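Local coordinates for exosome complex component Rrp42 (Pyrococcus abyssi, PDB 2PO1), which is probably a non-catalytic component of the archaeal exosome that helps to structure the Rrp41 active site during RNA degradation, at residues Gly12-Arg15 / Asp16-Asn20; Val129-Pro132 / Gly133-Val136; Gly243-Lys246 / Leu247-Met251; Glu263-Lys266 / Leu267-Ala271. All coordinates share one frame; numbering follows the deposited sequence.

Contact 1 of 4, residues Gly12-Arg15 / Asp16-Asn20; sequences GIMR and DHIIN
Successive i to i+4 hydrogen bonds join Gly12-Arg15 to Asp16-Asn20: Ile18 N reaches Met14 O at 2.8 Å, nearly straight at 169° about the hydrogen, and Ile19 N reaches Arg15 O at 2.6 Å, whereas the bond from His17 N to Ile13 O, 3.4 Å, is weak. On the side of this turn the Arg15 chain runs obliquely past Ile19. With its CG trans to the backbone N (chi1 176°) and a bend at chi2, the Arg15 chain slants outward and toward the next turn, and CG lies 3.5 Å from Ile19 CD1. Farther out, Ile19 CG1 sits 3.7 Å above one guanidinium face, displaced toward its rim; the very short approach of CD1 to the same group is doubtful. The guanidinium is tied down by a salt bridge from NH1 to Asp221 and a hydrogen bond from NH2 to Val219 O. A leucine at Arg15 would probably leave Asp221 without its positive mate and uncover one flank of Ile19. Beside this pair, Met14 CG touches Ile18 CD1 loosely, at 4.2 Å. This is the i to i+4 side-chain spacing of a surface alpha-helix, here the N-terminal helix 13-23, laid against helix 214-219 and strand 197-204.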
loop_
_atom_site.group_PDB
_atom_site.type_symbol
_atom_site.label_atom_id
_atom_site.label_comp_id
_atom_site.label_asym_id
_atom_site.label_seq_id
_atom_site.Cartn_x
_atom_site.Cartn_y
_atom_site.Cartn_z
ATOM N N GLY C 12 32.933 9.509 10.954
ATOM C CA GLY C 12 33.999 9.615 9.909
ATOM C C GLY C 12 35.369 9.946 10.483
ATOM O O GLY C 12 36.423 9.525 9.977
ATOM N N ILE C 13 35.305 10.721 11.555
ATOM C CA ILE C 13 36.326 10.831 12.569
ATOM C C ILE C 13 36.536 9.452 13.161
ATOM O O ILE C 13 37.639 9.095 13.590
ATOM C CB ILE C 13 35.831 11.786 13.690
ATOM C CG1 ILE C 13 34.933 12.917 13.115
ATOM C CG2 ILE C 13 36.990 12.330 14.537
ATOM C CD1 ILE C 13 35.495 13.687 11.888
ATOM N N MET C 14 35.438 8.684 13.147
ATOM C CA MET C 14 35.300 7.403 13.805
ATOM C C MET C 14 35.965 6.328 13.004
ATOM O O MET C 14 36.613 5.478 13.589
ATOM C CB MET C 14 33.812 7.080 14.005
ATOM C CG MET C 14 33.473 6.594 15.393
ATOM S SD MET C 14 34.360 7.579 16.589
ATOM C CE MET C 14 33.483 9.142 16.550
ATOM N N ARG C 15 35.834 6.362 11.677
ATOM C CA ARG C 15 36.559 5.393 10.844
ATOM C C ARG C 15 38.026 5.388 11.155
ATOM O O ARG C 15 38.614 4.330 11.330
ATOM C CB ARG C 15 36.325 5.509 9.305
ATOM C CG ARG C 15 37.228 4.488 8.466
ATOM C CD ARG C 15 36.532 3.737 7.256
ATOM N NE ARG C 15 37.529 2.903 6.542
ATOM C CZ ARG C 15 37.452 1.589 6.233
ATOM N NH1 ARG C 15 38.513 1.017 5.629
ATOM N NH2 ARG C 15 36.371 0.836 6.495
ATOM N N ASP C 16 38.622 6.576 11.235
ATOM C CA ASP C 16 40.050 6.657 11.368
ATOM C C ASP C 16 40.465 6.125 12.696
ATOM O O ASP C 16 41.481 5.459 12.800
ATOM C CB ASP C 16 40.511 8.079 11.180
ATOM C CG ASP C 16 40.446 8.512 9.738
ATOM O OD1 ASP C 16 39.986 9.633 9.463
ATOM O OD2 ASP C 16 40.873 7.732 8.876
ATOM N N HIS C 17 39.664 6.393 13.719
ATOM C CA HIS C 17 40.019 5.906 15.018
ATOM C C HIS C 17 39.885 4.392 15.087
ATOM O O HIS C 17 40.786 3.693 15.564
ATOM C CB HIS C 17 39.156 6.530 16.093
ATOM C CG HIS C 17 39.543 6.088 17.464
ATOM N ND1 HIS C 17 40.848 6.125 17.909
ATOM C CD2 HIS C 17 38.810 5.576 18.479
ATOM C CE1 HIS C 17 40.903 5.675 19.149
ATOM N NE2 HIS C 17 39.681 5.326 19.516
ATOM N N ILE C 18 38.740 3.915 14.620
ATOM C CA ILE C 18 38.498 2.481 14.498
ATOM C C ILE C 18 39.559 1.767 13.614
ATOM O O ILE C 18 40.130 0.790 14.058
ATOM C CB ILE C 18 37.060 2.202 14.157
ATOM C CG1 ILE C 18 36.174 2.713 15.302
ATOM C CG2 ILE C 18 36.809 0.743 13.901
ATOM C CD1 ILE C 18 34.678 2.588 15.014
ATOM N N ILE C 19 39.865 2.266 12.417
ATOM C CA ILE C 19 40.891 1.606 11.614
ATOM C C ILE C 19 42.223 1.535 12.311
ATOM O O ILE C 19 42.872 0.494 12.293
ATOM C CB ILE C 19 41.071 2.238 10.238
ATOM C CG1 ILE C 19 40.107 1.586 9.241
ATOM C CG2 ILE C 19 42.509 2.068 9.733
ATOM C CD1 ILE C 19 40.037 2.388 7.953
ATOM N N ASN C 20 42.637 2.637 12.944
ATOM C CA ASN C 20 43.930 2.714 13.545
ATOM C C ASN C 20 44.004 1.822 14.749
ATOM O O ASN C 20 45.005 1.155 14.935
ATOM C CB ASN C 20 44.308 4.164 13.885
ATOM C CG ASN C 20 44.592 4.991 12.653
ATOM O OD1 ASN C 20 44.290 4.558 11.536
ATOM N ND2 ASN C 20 45.155 6.202 12.835
#

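Contact 2 of 4, residues Val129-Pro132 / Gly133-Val136; sequences VIVP and GKIV
A tight beta-hairpin reversal, with a classic beta bulge in each arm, joins Val129-Pro132 to Gly133-Val136. Val131 and Ile135 form the antiparallel hydrogen-bonded pair next to the turn: Ile135 N meets Val131 O at 2.9 Å and 171°, in the carbonyl plane, and Val131 N meets Ile135 O at 2.8 Å. Each of these carbonyls takes a second donor. Ile130 N also gives to Ile135 O, so that Ile130 and Val131 together face Ile135; Lys134 N gives to Val131 O at 3.0 Å, tilted 32° from the carbonyl plane, so that Lys134 and Ile135 together face Val131. Between them Pro132 and Gly133 occupy the corners of a type II turn, and the positive phi of Gly133 suits glycine there. Beyond the first bulge the register has slipped by one, and Val129 and Val136 make a non-hydrogen-bonded pair, with Val129 CG2 4.1 Å from Val136 CG1. The bound nucleic acid is about 7 Å from the nearest atom of the hairpin.

The side chains of Val131 and Ile135 share a face, with Val131 CG2 4.0 Å from Ile135 CD1. Ile130, at the corner of the chain, brings its CB to 3.8 Å from Ile135 CG2, the branch held trans to the backbone N of Ile135 (chi1 -63° for CG1). Val181 of strand 181-184 covers Ile130, Val131 and Ile135 alike, and Leu70 of strand 60-71 packs on Ile130 and Ile135. The hairpin thus opens strand 135-147 of the mixed sheet, while Val172 and Tyr174 of strand 168-174 touch Ile130 and Val131.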
loop_
_atom_site.group_PDB
_atom_site.type_symbol
_atom_site.label_atom_id
_atom_site.label_comp_id
_atom_site.label_asym_id
_atom_site.label_seq_id
_atom_site.Cartn_x
_atom_site.Cartn_y
_atom_site.Cartn_z
ATOM N N VAL C 129 2.960 -31.571 10.347
ATOM C CA VAL C 129 1.788 -31.905 9.562
ATOM C C VAL C 129 0.745 -32.559 10.448
ATOM O O VAL C 129 1.075 -33.418 11.260
ATOM C CB VAL C 129 2.150 -32.849 8.406
ATOM C CG1 VAL C 129 0.916 -33.314 7.713
ATOM C CG2 VAL C 129 3.049 -32.124 7.446
ATOM N N ILE C 130 -0.500 -32.122 10.339
ATOM C CA ILE C 130 -1.575 -32.768 11.091
ATOM C C ILE C 130 -2.414 -33.609 10.151
ATOM O O ILE C 130 -2.655 -34.790 10.401
ATOM C CB ILE C 130 -2.480 -31.752 11.832
ATOM C CG1 ILE C 130 -1.635 -30.782 12.657
ATOM C CG2 ILE C 130 -3.516 -32.465 12.686
ATOM C CD1 ILE C 130 -0.618 -31.442 13.591
ATOM N N VAL C 131 -2.870 -33.010 9.063
ATOM C CA VAL C 131 -3.549 -33.771 8.024
ATOM C C VAL C 131 -2.804 -33.379 6.773
ATOM O O VAL C 131 -2.843 -32.212 6.385
ATOM C CB VAL C 131 -5.019 -33.371 7.912
ATOM C CG1 VAL C 131 -5.719 -34.173 6.832
ATOM C CG2 VAL C 131 -5.697 -33.543 9.258
ATOM N N PRO C 132 -2.041 -34.320 6.179
ATOM C CA PRO C 132 -1.292 -33.994 4.959
ATOM C C PRO C 132 -2.132 -33.259 3.919
ATOM O O PRO C 132 -3.252 -33.636 3.659
ATOM C CB PRO C 132 -0.839 -35.365 4.457
ATOM C CG PRO C 132 -0.626 -36.125 5.716
ATOM C CD PRO C 132 -1.775 -35.702 6.620
ATOM N N GLY C 133 -1.613 -32.155 3.404
ATOM C CA GLY C 133 -2.301 -31.428 2.356
ATOM C C GLY C 133 -3.434 -30.539 2.816
ATOM O O GLY C 133 -4.071 -29.903 1.983
ATOM N N LYS C 134 -3.701 -30.487 4.121
ATOM C CA LYS C 134 -4.890 -29.787 4.616
ATOM C C LYS C 134 -4.691 -29.004 5.905
ATOM O O LYS C 134 -5.240 -27.925 6.056
ATOM C CB LYS C 134 -6.038 -30.785 4.820
ATOM C CG LYS C 134 -6.329 -31.638 3.588
ATOM C CD LYS C 134 -7.635 -31.221 2.884
ATOM C CE LYS C 134 -7.486 -30.032 1.891
ATOM N NZ LYS C 134 -8.695 -29.999 0.976
ATOM N N ILE C 135 -3.957 -29.559 6.864
ATOM C CA ILE C 135 -3.835 -28.909 8.154
ATOM C C ILE C 135 -2.470 -29.166 8.690
ATOM O O ILE C 135 -2.147 -30.287 9.050
ATOM C CB ILE C 135 -4.849 -29.407 9.210
ATOM C CG1 ILE C 135 -6.289 -29.100 8.779
ATOM C CG2 ILE C 135 -4.493 -28.796 10.608
ATOM C CD1 ILE C 135 -7.296 -29.905 9.454
ATOM N N VAL C 136 -1.675 -28.101 8.741
ATOM C CA VAL C 136 -0.345 -28.156 9.267
ATOM C C VAL C 136 -0.173 -27.051 10.318
ATOM O O VAL C 136 -0.979 -26.102 10.425
ATOM C CB VAL C 136 0.709 -28.059 8.141
ATOM C CG1 VAL C 136 0.401 -29.074 7.076
ATOM C CG2 VAL C 136 0.723 -26.680 7.527
#

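Contact 3 of 4, residues Gly243-Lys246 / Leu247-Met251; sequences GAFK and LEEVM
Glu249 turns back over the start of its own helix and takes the backbone N-H of Lys246 on OE1, at 2.7 Å and 168°. The donor arrives from above the carboxylate, 46° out of its plane. CG placed trans to the carbonyl carbon of Glu249 (chi1 -69°), followed by an extended chain, carries the acid back to that N-H. There OE1 also rests 3.2 Å from Phe245 CA, while the planes of the Phe245 ring and the carboxylate stand steeply to each other. The Lys246 carbonyl accepts from Val250 N at 3.1 Å, with Glu249 N adding a weak bond.

Lys246 is the N-cap and Glu249 the N3 residue, so the carboxylate supplies the N3-to-N-cap half of a capping box; the reciprocal side-chain bond is not made, the N-cap being a lysine. Phe245 CB and Val250 CG2, 4.1 Å apart, add the apolar pair of a hydrophobic staple round the same helix start. A glutamine at Glu249 would probably deprive Lys203 of its charged mate, even if an amide oxygen still met the Lys246 N-H.

Lys203 NZ reaches both Glu249 OE1 and Ala244 O, setting the carboxylate beside the loop that enters the helix. Ile224 of strand 222-228 lies under Phe245 and Val250. The chain of another protein, probably Rrp41, makes backbone hydrogen bonds with Phe245 and offers an acidic side chain to Lys246 NZ, while its apolar side chains pack on Val250 and Met251.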
loop_
_atom_site.group_PDB
_atom_site.type_symbol
_atom_site.label_atom_id
_atom_site.label_comp_id
_atom_site.label_asym_id
_atom_site.label_seq_id
_atom_site.Cartn_x
_atom_site.Cartn_y
_atom_site.Cartn_z
ATOM N N GLY C 243 31.860 -3.607 -0.148
ATOM C CA GLY C 243 33.158 -4.260 0.110
ATOM C C GLY C 243 33.288 -5.562 -0.638
ATOM O O GLY C 243 32.390 -5.981 -1.367
ATOM N N ALA C 244 34.428 -6.213 -0.413
ATOM C CA ALA C 244 34.806 -7.390 -1.116
ATOM C C ALA C 244 35.577 -8.221 -0.125
ATOM O O ALA C 244 36.266 -7.682 0.725
ATOM C CB ALA C 244 35.683 -7.056 -2.262
ATOM N N PHE C 245 35.453 -9.533 -0.241
ATOM C CA PHE C 245 36.204 -10.414 0.618
ATOM C C PHE C 245 37.104 -11.228 -0.256
ATOM O O PHE C 245 36.780 -11.491 -1.413
ATOM C CB PHE C 245 35.257 -11.309 1.382
ATOM C CG PHE C 245 34.486 -10.589 2.439
ATOM C CD1 PHE C 245 34.886 -10.662 3.761
ATOM C CD2 PHE C 245 33.373 -9.830 2.110
ATOM C CE1 PHE C 245 34.209 -10.033 4.750
ATOM C CE2 PHE C 245 32.662 -9.171 3.113
ATOM C CZ PHE C 245 33.095 -9.271 4.461
ATOM N N LYS C 246 38.237 -11.623 0.299
ATOM C CA LYS C 246 39.121 -12.554 -0.334
ATOM C C LYS C 246 38.598 -13.937 0.002
ATOM O O LYS C 246 37.940 -14.122 1.035
ATOM C CB LYS C 246 40.545 -12.397 0.218
ATOM C CG LYS C 246 41.201 -11.063 -0.082
ATOM C CD LYS C 246 41.228 -10.837 -1.575
ATOM C CE LYS C 246 42.115 -9.670 -1.933
ATOM N NZ LYS C 246 41.974 -9.459 -3.374
ATOM N N LEU C 247 38.874 -14.891 -0.872
ATOM C CA LEU C 247 38.480 -16.285 -0.654
ATOM C C LEU C 247 39.032 -16.807 0.709
ATOM O O LEU C 247 38.355 -17.541 1.439
ATOM C CB LEU C 247 39.024 -17.160 -1.802
ATOM C CG LEU C 247 38.653 -18.649 -1.974
ATOM C CD1 LEU C 247 39.740 -19.542 -1.558
ATOM C CD2 LEU C 247 37.343 -19.021 -1.290
ATOM N N GLU C 248 40.251 -16.408 1.042
ATOM C CA GLU C 248 40.869 -16.815 2.296
ATOM C C GLU C 248 40.206 -16.136 3.467
ATOM O O GLU C 248 40.263 -16.654 4.552
ATOM C CB GLU C 248 42.351 -16.509 2.290
ATOM C CG GLU C 248 42.673 -15.398 1.333
ATOM C CD GLU C 248 42.813 -15.900 -0.103
ATOM O OE1 GLU C 248 43.468 -16.979 -0.328
ATOM O OE2 GLU C 248 42.272 -15.204 -0.997
ATOM N N GLU C 249 39.572 -14.985 3.260
ATOM C CA GLU C 249 38.793 -14.337 4.347
ATOM C C GLU C 249 37.515 -15.064 4.618
ATOM O O GLU C 249 37.133 -15.258 5.763
ATOM C CB GLU C 249 38.511 -12.862 4.038
ATOM C CG GLU C 249 39.810 -11.974 4.077
ATOM C CD GLU C 249 39.606 -10.584 3.482
ATOM O OE1 GLU C 249 38.638 -10.388 2.714
ATOM O OE2 GLU C 249 40.419 -9.673 3.770
ATOM N N VAL C 250 36.832 -15.462 3.558
ATOM C CA VAL C 250 35.668 -16.352 3.676
ATOM C C VAL C 250 35.958 -17.659 4.411
ATOM O O VAL C 250 35.271 -18.018 5.369
ATOM C CB VAL C 250 35.110 -16.646 2.286
ATOM C CG1 VAL C 250 34.005 -17.737 2.326
ATOM C CG2 VAL C 250 34.630 -15.345 1.701
ATOM N N MET C 251 36.972 -18.369 3.939
ATOM C CA MET C 251 37.421 -19.582 4.590
ATOM C C MET C 251 37.659 -19.355 6.097
ATOM O O MET C 251 37.174 -20.095 6.929
ATOM C CB MET C 251 38.708 -20.053 3.926
ATOM C CG MET C 251 38.559 -20.416 2.450
ATOM S SD MET C 251 40.119 -20.830 1.555
ATOM C CE MET C 251 40.934 -22.021 2.635
#

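Contact 4 of 4, residues Glu263-Lys266 / Leu267-Ala271; sequences EIRK and LILEA
Arg265 and Leu269 lie side by side, pointing the same way from adjacent turns of one helix. From the CB of Arg265 the chain leaves with CG trans to the backbone N (chi1 -163°), which puts CG 3.7 Å from Leu269 CD2. That same CD2 rests 3.4 Å from Arg265 O, so the leucine methyl leans on both the carbonyl and the first methylene beyond CB. The arginine bends twice on its way out, at chi2 (about CB-CG) and chi3 (about CG-CD), and its guanidinium is held by groups outside Glu263-Ala271: NH1 by Ile195 O, with a weak bond to Thr228 O, and NH2 by a salt bridge to Glu262 of the same helix. The buried guanidinium thus meets backbone carbonyls and a carboxylate, and Lys266 NZ draws on the other oxygen of Glu262.

The setting is regular alpha-helix, the long C-terminal helix 247-275. Leu269 N gives to Arg265 O at 2.8 Å and Ile268 N to Ile264 O at 2.9 Å, the latter at 172°; Glu270 N to Lys266 O is longer, 3.1 Å.

On the buried face, Ile264 CG2 meets Ile268 CD1 at 4.0 Å, the two side chains slanting across one another. Ile158 of helix 152-166 touches both isoleucines, as does Val197 of strand 197-204, and Ile41 of strand 39-43 lies against Leu267 and Ile268.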
loop_
_atom_site.group_PDB
_atom_site.type_symbol
_atom_site.label_atom_id
_atom_site.label_comp_id
_atom_site.label_asym_id
_atom_site.label_seq_id
_atom_site.Cartn_x
_atom_site.Cartn_y
_atom_site.Cartn_z
ATOM N N GLU C 263 30.202 -21.774 20.664
ATOM C CA GLU C 263 30.248 -21.091 21.957
ATOM C C GLU C 263 28.858 -20.469 22.227
ATOM O O GLU C 263 28.381 -20.446 23.352
ATOM C CB GLU C 263 31.311 -19.990 21.896
ATOM C CG GLU C 263 32.770 -20.511 21.773
ATOM C CD GLU C 263 33.771 -19.358 21.675
ATOM O OE1 GLU C 263 33.346 -18.258 21.359
ATOM O OE2 GLU C 263 34.973 -19.558 21.884
ATOM N N ILE C 264 28.213 -19.987 21.168
ATOM C CA ILE C 264 26.888 -19.391 21.282
ATOM C C ILE C 264 25.801 -20.448 21.513
ATOM O O ILE C 264 24.889 -20.244 22.351
ATOM C CB ILE C 264 26.601 -18.527 20.057
ATOM C CG1 ILE C 264 27.641 -17.380 20.043
ATOM C CG2 ILE C 264 25.161 -18.080 20.069
ATOM C CD1 ILE C 264 27.246 -16.228 19.346
ATOM N N ARG C 265 25.895 -21.571 20.798
ATOM C CA ARG C 265 24.922 -22.674 21.000
ATOM C C ARG C 265 24.864 -23.095 22.460
ATOM O O ARG C 265 23.771 -23.281 23.030
ATOM C CB ARG C 265 25.306 -23.860 20.140
ATOM C CG ARG C 265 24.246 -24.922 19.892
ATOM C CD ARG C 265 24.183 -25.062 18.341
ATOM N NE ARG C 265 25.544 -25.243 17.862
ATOM C CZ ARG C 265 26.062 -24.742 16.747
ATOM N NH1 ARG C 265 25.375 -24.006 15.872
ATOM N NH2 ARG C 265 27.326 -24.987 16.532
ATOM N N LYS C 266 26.026 -23.253 23.079
ATOM C CA LYS C 266 26.038 -23.518 24.506
ATOM C C LYS C 266 25.228 -22.494 25.351
ATOM O O LYS C 266 24.529 -22.878 26.278
ATOM C CB LYS C 266 27.461 -23.630 25.011
ATOM C CG LYS C 266 28.217 -24.763 24.388
ATOM C CD LYS C 266 29.553 -24.962 25.126
ATOM C CE LYS C 266 30.517 -25.808 24.314
ATOM N NZ LYS C 266 29.930 -27.124 23.969
ATOM N N LEU C 267 25.312 -21.203 25.020
ATOM C CA LEU C 267 24.554 -20.188 25.751
ATOM C C LEU C 267 23.056 -20.302 25.492
ATOM O O LEU C 267 22.257 -20.184 26.414
ATOM C CB LEU C 267 25.006 -18.784 25.357
ATOM C CG LEU C 267 26.430 -18.506 25.773
ATOM C CD1 LEU C 267 26.988 -17.210 25.106
ATOM C CD2 LEU C 267 26.569 -18.482 27.329
ATOM N N ILE C 268 22.702 -20.507 24.224
ATOM C CA ILE C 268 21.348 -20.821 23.849
ATOM C C ILE C 268 20.786 -22.023 24.591
ATOM O O ILE C 268 19.711 -21.925 25.143
ATOM C CB ILE C 268 21.193 -21.051 22.328
ATOM C CG1 ILE C 268 21.541 -19.761 21.549
ATOM C CG2 ILE C 268 19.785 -21.549 22.031
ATOM C CD1 ILE C 268 21.712 -20.016 19.988
ATOM N N LEU C 269 21.501 -23.148 24.619
ATOM C CA LEU C 269 20.934 -24.337 25.229
ATOM C C LEU C 269 20.716 -24.060 26.726
ATOM O O LEU C 269 19.717 -24.471 27.293
ATOM C CB LEU C 269 21.856 -25.552 25.053
ATOM C CG LEU C 269 21.578 -26.569 23.942
ATOM C CD1 LEU C 269 20.178 -26.388 23.386
ATOM C CD2 LEU C 269 22.632 -26.472 22.862
ATOM N N GLU C 270 21.662 -23.326 27.325
ATOM C CA GLU C 270 21.665 -22.970 28.753
ATOM C C GLU C 270 20.422 -22.107 29.060
ATOM O O GLU C 270 19.670 -22.367 29.984
ATOM C CB GLU C 270 22.958 -22.201 29.018
ATOM C CG GLU C 270 23.257 -21.805 30.456
ATOM C CD GLU C 270 24.761 -21.469 30.703
ATOM O OE1 GLU C 270 25.172 -21.513 31.882
ATOM O OE2 GLU C 270 25.535 -21.169 29.733
ATOM N N ALA C 271 20.197 -21.097 28.253
ATOM C CA ALA C 271 19.024 -20.208 28.419
ATOM C C ALA C 271 17.769 -21.011 28.264
ATOM O O ALA C 271 16.819 -20.846 29.021
ATOM C CB ALA C 271 19.040 -19.108 27.392
#

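In the fold
In chain order the contacts run from helix 13-23 through the hairpin that opens strand 135-147 to the start and the later half of helix 247-275. Contacts 1 and 2 lie on opposite sides of the chain's centre, their own centres 55 Å apart. Contacts 3 and 4 share helix 247-275, with centres 28 Å apart: contact 3 starts it beside the chain of another protein, and contact 4 packs it against helix 152-166 and strand 39-43. Strand 197-204 borders contacts 1 and 4 and supplies Lys203 to contact 3. Contact 2 comes nearest the nucleic acid, and its centre lies 44 Å from that of contact 3, the one touched by another protein chain.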